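Long-range contact in VirX1 (Cyanophage Syn10, PDB 6QGM), which iodinates diverse substrates as a viral halogenase, probably flavin-dependent in the manner of the tryptophan halogenases: residues His143-Ile154 against Tyr511-Phe521. Residues are numbered along the deposited sequence; the frame is centred on the assembly and turned at random.
Sequences HNRLTRNKDNKI and YVKTLPTHYEF
Arg145 and Thr517 face each other across a single beta bridge, whose two backbone bonds run from Leu146 N to Pro516 O (3.0 Å) and from His518 N to Asn144 O (2.9 Å). The bridge joins the loop leaving helix 137-143, where Asn144 closes a Schellman motif, to the connection between helices 494-512 and 518-527. Thr517 N-caps the second of these helices: its OG1 accepts from Glu520 N, while Glu520 OE1 takes Thr517 N in return, completing a capping box.

From the bridge, the Arg145 side chain bends at chi2 (-55°) and brings NH1 to two carbonyls. Arg145 NH1 meets Leu515 O at 2.7 Å, in the guanidinium plane. The second bond, from Arg145 NH1 to Lys513 O (2.8 Å), is tilted 32° out of that plane, and the donor stands above the carbonyl plane of Lys513. Thr517 CG2 lies over one face of the guanidinium and Lys513 CA over the other. A weak bond from Arg145 NE to His143 O adds a little.

Apolar and ring contacts flank the bridge. Leu146 lays CG over the centre of the Phe521 ring, a CH-pi contact of 4.3 Å to the centroid. Thr147 CG2 meets Leu515 CD1 at 3.6 Å, and Ile154 CD1 reaches Val512 CG2, also at 3.6 Å. Lys153 runs its aliphatic chain past the Tyr511 hydroxyl. Separately, Phe521 CZ sits over the middle of the Arg148 guanidinium, whose NH1 forms a salt bridge with Glu525.

Two backbone bonds thus join the connection and the start of helix 518-527 to this loop, while an arginine whose NH1 donates to two carbonyls binds the turn before it, its positive charge probably steadied by their dipoles.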
loop_
_atom_site.group_PDB
_atom_site.type_symbol
_atom_site.label_atom_id
_atom_site.label_comp_id
_atom_site.label_asym_id
_atom_site.label_seq_id
_atom_site.Cartn_x
_atom_site.Cartn_y
_atom_site.Cartn_z
ATOM N N HIS B 143 25.169 32.417 -0.016
ATOM C CA HIS B 143 25.927 33.668 0.270
ATOM C C HIS B 143 26.528 33.633 1.681
ATOM O O HIS B 143 27.049 34.667 2.111
ATOM C CB HIS B 143 25.027 34.880 0.009
ATOM C CG HIS B 143 24.588 34.945 -1.410
ATOM N ND1 HIS B 143 23.508 34.243 -1.879
ATOM C CD2 HIS B 143 25.097 35.593 -2.465
ATOM C CE1 HIS B 143 23.355 34.465 -3.164
ATOM N NE2 HIS B 143 24.300 35.319 -3.544
ATOM N N ASN B 144 26.473 32.480 2.363
ATOM C CA ASN B 144 27.149 32.242 3.668
ATOM C C ASN B 144 26.674 33.301 4.679
ATOM O O ASN B 144 27.515 33.905 5.381
ATOM C CB ASN B 144 28.672 32.256 3.488
ATOM C CG ASN B 144 29.409 31.695 4.678
ATOM O OD1 ASN B 144 29.020 30.660 5.230
ATOM N ND2 ASN B 144 30.468 32.386 5.072
ATOM N N ARG B 145 25.360 33.509 4.763
ATOM C CA ARG B 145 24.722 34.495 5.664
ATOM C C ARG B 145 23.809 33.754 6.634
ATOM O O ARG B 145 23.464 32.599 6.357
ATOM C CB ARG B 145 23.943 35.542 4.863
ATOM C CG ARG B 145 24.722 36.131 3.701
ATOM C CD ARG B 145 26.052 36.720 4.124
ATOM N NE ARG B 145 26.670 37.417 3.013
ATOM C CZ ARG B 145 26.713 38.733 2.884
ATOM N NH1 ARG B 145 26.223 39.536 3.814
ATOM N NH2 ARG B 145 27.277 39.268 1.820
ATOM N N LEU B 146 23.405 34.432 7.707
ATOM C CA LEU B 146 22.476 33.869 8.712
ATOM C C LEU B 146 21.653 34.996 9.343
ATOM O O LEU B 146 22.143 36.146 9.411
ATOM C CB LEU B 146 23.302 33.096 9.740
ATOM C CG LEU B 146 22.601 31.941 10.448
ATOM C CD1 LEU B 146 21.804 31.077 9.493
ATOM C CD2 LEU B 146 23.619 31.080 11.178
ATOM N N THR B 147 20.430 34.672 9.759
ATOM C CA THR B 147 19.457 35.609 10.377
ATOM C C THR B 147 18.455 34.780 11.178
ATOM O O THR B 147 18.222 33.607 10.775
ATOM C CB THR B 147 18.751 36.462 9.321
ATOM O OG1 THR B 147 17.631 37.094 9.936
ATOM C CG2 THR B 147 18.252 35.647 8.157
ATOM N N ARG B 148 17.878 35.354 12.244
ATOM C CA ARG B 148 16.793 34.686 13.014
ATOM C C ARG B 148 15.456 34.889 12.296
ATOM O O ARG B 148 14.496 34.199 12.674
ATOM C CB ARG B 148 16.748 35.192 14.455
ATOM C CG ARG B 148 17.953 34.777 15.277
ATOM C CD ARG B 148 17.604 34.426 16.717
ATOM N NE ARG B 148 18.768 33.915 17.416
ATOM C CZ ARG B 148 19.753 34.675 17.888
ATOM N NH1 ARG B 148 19.731 35.988 17.704
ATOM N NH2 ARG B 148 20.791 34.139 18.510
ATOM N N ASN B 149 15.413 35.765 11.286
ATOM C CA ASN B 149 14.245 35.894 10.379
ATOM C C ASN B 149 13.013 36.312 11.209
ATOM O O ASN B 149 11.892 35.885 10.864
ATOM C CB ASN B 149 14.031 34.593 9.590
ATOM C CG ASN B 149 13.105 34.743 8.406
ATOM O OD1 ASN B 149 13.160 35.744 7.692
ATOM N ND2 ASN B 149 12.296 33.727 8.165
ATOM N N LYS B 150 13.223 37.145 12.234
ATOM C CA LYS B 150 12.186 37.640 13.186
ATOM C C LYS B 150 10.996 38.177 12.392
ATOM O O LYS B 150 9.894 37.658 12.595
ATOM C CB LYS B 150 12.802 38.681 14.126
ATOM C CG LYS B 150 14.015 38.177 14.920
ATOM C CD LYS B 150 15.192 39.154 15.057
ATOM C CE LYS B 150 16.551 38.484 15.028
ATOM N NZ LYS B 150 17.635 39.481 15.116
ATOM N N ASP B 151 11.209 39.195 11.555
ATOM C CA ASP B 151 10.329 39.564 10.417
ATOM C C ASP B 151 10.608 38.552 9.307
ATOM O O ASP B 151 11.803 38.408 8.965
ATOM C CB ASP B 151 10.604 40.998 9.963
ATOM C CG ASP B 151 10.335 42.052 11.033
ATOM O OD1 ASP B 151 9.741 41.711 12.086
ATOM O OD2 ASP B 151 10.699 43.231 10.802
ATOM N N ASN B 152 9.580 37.870 8.797
ATOM C CA ASN B 152 9.701 36.669 7.920
ATOM C C ASN B 152 10.198 37.086 6.530
ATOM O O ASN B 152 9.568 36.687 5.531
ATOM C CB ASN B 152 8.362 35.933 7.769
ATOM C CG ASN B 152 7.986 35.092 8.968
ATOM O OD1 ASN B 152 6.946 35.331 9.588
ATOM N ND2 ASN B 152 8.796 34.079 9.269
ATOM N N LYS B 153 11.312 37.826 6.464
ATOM C CA LYS B 153 11.859 38.428 5.213
ATOM C C LYS B 153 12.584 37.357 4.388
ATOM O O LYS B 153 12.831 37.614 3.193
ATOM C CB LYS B 153 12.765 39.621 5.514
ATOM C CG LYS B 153 12.029 40.930 5.760
ATOM C CD LYS B 153 12.889 42.127 6.061
ATOM C CE LYS B 153 12.109 43.175 6.823
ATOM N NZ LYS B 153 12.714 44.518 6.689
ATOM N N ILE B 154 12.918 36.209 4.990
ATOM C CA ILE B 154 13.339 34.977 4.255
ATOM C C ILE B 154 12.147 34.018 4.277
ATOM O O ILE B 154 11.790 33.489 5.325
ATOM C CB ILE B 154 14.630 34.397 4.866
ATOM C CG1 ILE B 154 15.783 35.403 4.769
ATOM C CG2 ILE B 154 14.986 33.058 4.225
ATOM C CD1 ILE B 154 16.393 35.577 3.380
ATOM N N TYR B 511 19.130 41.540 -0.724
ATOM C CA TYR B 511 18.676 41.619 0.693
ATOM C C TYR B 511 19.583 40.736 1.559
ATOM O O TYR B 511 20.008 41.170 2.653
ATOM C CB TYR B 511 17.212 41.202 0.895
ATOM C CG TYR B 511 16.870 41.038 2.354
ATOM C CD1 TYR B 511 16.863 42.134 3.200
ATOM C CD2 TYR B 511 16.653 39.788 2.911
ATOM C CE1 TYR B 511 16.598 42.003 4.552
ATOM C CE2 TYR B 511 16.395 39.640 4.264
ATOM C CZ TYR B 511 16.388 40.748 5.089
ATOM O OH TYR B 511 16.164 40.598 6.424
ATOM N N VAL B 512 19.852 39.523 1.080
ATOM C CA VAL B 512 20.640 38.484 1.806
ATOM C C VAL B 512 22.064 39.008 2.019
ATOM O O VAL B 512 22.643 38.694 3.074
ATOM C CB VAL B 512 20.579 37.131 1.074
ATOM C CG1 VAL B 512 21.787 36.246 1.359
ATOM C CG2 VAL B 512 19.284 36.396 1.416
ATOM N N LYS B 513 22.569 39.846 1.112
ATOM C CA LYS B 513 23.922 40.461 1.211
ATOM C C LYS B 513 23.980 41.533 2.310
ATOM O O LYS B 513 25.096 41.868 2.715
ATOM C CB LYS B 513 24.339 40.992 -0.158
ATOM C CG LYS B 513 24.722 39.871 -1.108
ATOM C CD LYS B 513 25.088 40.288 -2.488
ATOM C CE LYS B 513 25.814 39.179 -3.222
ATOM N NZ LYS B 513 26.426 39.667 -4.481
ATOM N N THR B 514 22.842 42.045 2.790
ATOM C CA THR B 514 22.786 43.007 3.926
ATOM C C THR B 514 22.808 42.243 5.258
ATOM O O THR B 514 22.996 42.882 6.303
ATOM C CB THR B 514 21.572 43.945 3.834
ATOM O OG1 THR B 514 20.391 43.265 4.271
ATOM C CG2 THR B 514 21.382 44.516 2.447
ATOM N N LEU B 515 22.610 40.922 5.229
ATOM C CA LEU B 515 22.549 40.071 6.453
ATOM C C LEU B 515 23.972 39.818 6.946
ATOM O O LEU B 515 24.920 39.835 6.166
ATOM C CB LEU B 515 21.838 38.750 6.153
ATOM C CG LEU B 515 20.333 38.865 5.867
ATOM C CD1 LEU B 515 19.762 37.520 5.418
ATOM C CD2 LEU B 515 19.567 39.376 7.091
ATOM N N PRO B 516 24.168 39.567 8.258
ATOM C CA PRO B 516 25.466 39.124 8.758
ATOM C C PRO B 516 25.914 37.796 8.123
ATOM O O PRO B 516 25.075 36.970 7.800
ATOM C CB PRO B 516 25.265 38.968 10.270
ATOM C CG PRO B 516 23.760 38.958 10.485
ATOM C CD PRO B 516 23.160 39.706 9.317
ATOM N N THR B 517 27.229 37.629 7.949
ATOM C CA THR B 517 27.870 36.366 7.499
ATOM C C THR B 517 27.786 35.353 8.634
ATOM O O THR B 517 27.699 35.788 9.790
ATOM C CB THR B 517 29.335 36.566 7.100
ATOM O OG1 THR B 517 30.052 36.925 8.280
ATOM C CG2 THR B 517 29.525 37.630 6.045
ATOM N N HIS B 518 27.831 34.063 8.309
ATOM C CA HIS B 518 27.865 32.923 9.267
ATOM C C HIS B 518 28.815 33.243 10.433
ATOM O O HIS B 518 28.393 33.099 11.595
ATOM C CB HIS B 518 28.261 31.624 8.536
ATOM C CG HIS B 518 28.188 30.412 9.387
ATOM N ND1 HIS B 518 28.960 29.302 9.152
ATOM C CD2 HIS B 518 27.434 30.138 10.476
ATOM C CE1 HIS B 518 28.686 28.388 10.059
ATOM N NE2 HIS B 518 27.760 28.878 10.885
ATOM N N TYR B 519 30.042 33.678 10.130
ATOM C CA TYR B 519 31.105 33.941 11.125
ATOM C C TYR B 519 30.663 35.102 12.024
ATOM O O TYR B 519 30.717 34.978 13.263
ATOM C CB TYR B 519 32.451 34.204 10.431
ATOM C CG TYR B 519 33.434 34.858 11.358
ATOM C CD1 TYR B 519 34.114 34.126 12.309
ATOM C CD2 TYR B 519 33.622 36.231 11.329
ATOM C CE1 TYR B 519 34.951 34.746 13.222
ATOM C CE2 TYR B 519 34.448 36.866 12.237
ATOM C CZ TYR B 519 35.126 36.117 13.183
ATOM O OH TYR B 519 35.984 36.707 14.067
ATOM N N GLU B 520 30.241 36.208 11.407
ATOM C CA GLU B 520 29.744 37.415 12.122
ATOM C C GLU B 520 28.599 37.002 13.053
ATOM O O GLU B 520 28.642 37.394 14.226
ATOM C CB GLU B 520 29.295 38.493 11.138
ATOM C CG GLU B 520 30.434 39.177 10.404
ATOM C CD GLU B 520 29.988 40.121 9.295
ATOM O OE1 GLU B 520 28.892 39.901 8.732
ATOM O OE2 GLU B 520 30.697 41.165 9.079
ATOM N N PHE B 521 27.621 36.225 12.566
ATOM C CA PHE B 521 26.438 35.800 13.361
ATOM C C PHE B 521 26.927 35.029 14.586
ATOM O O PHE B 521 26.501 35.364 15.702
ATOM C CB PHE B 521 25.454 34.957 12.547
ATOM C CG PHE B 521 24.137 34.683 13.243
ATOM C CD1 PHE B 521 24.009 33.672 14.188
ATOM C CD2 PHE B 521 23.027 35.461 12.967
ATOM C CE1 PHE B 521 22.799 33.436 14.819
ATOM C CE2 PHE B 521 21.819 35.220 13.598
ATOM C CZ PHE B 521 21.707 34.212 14.520
#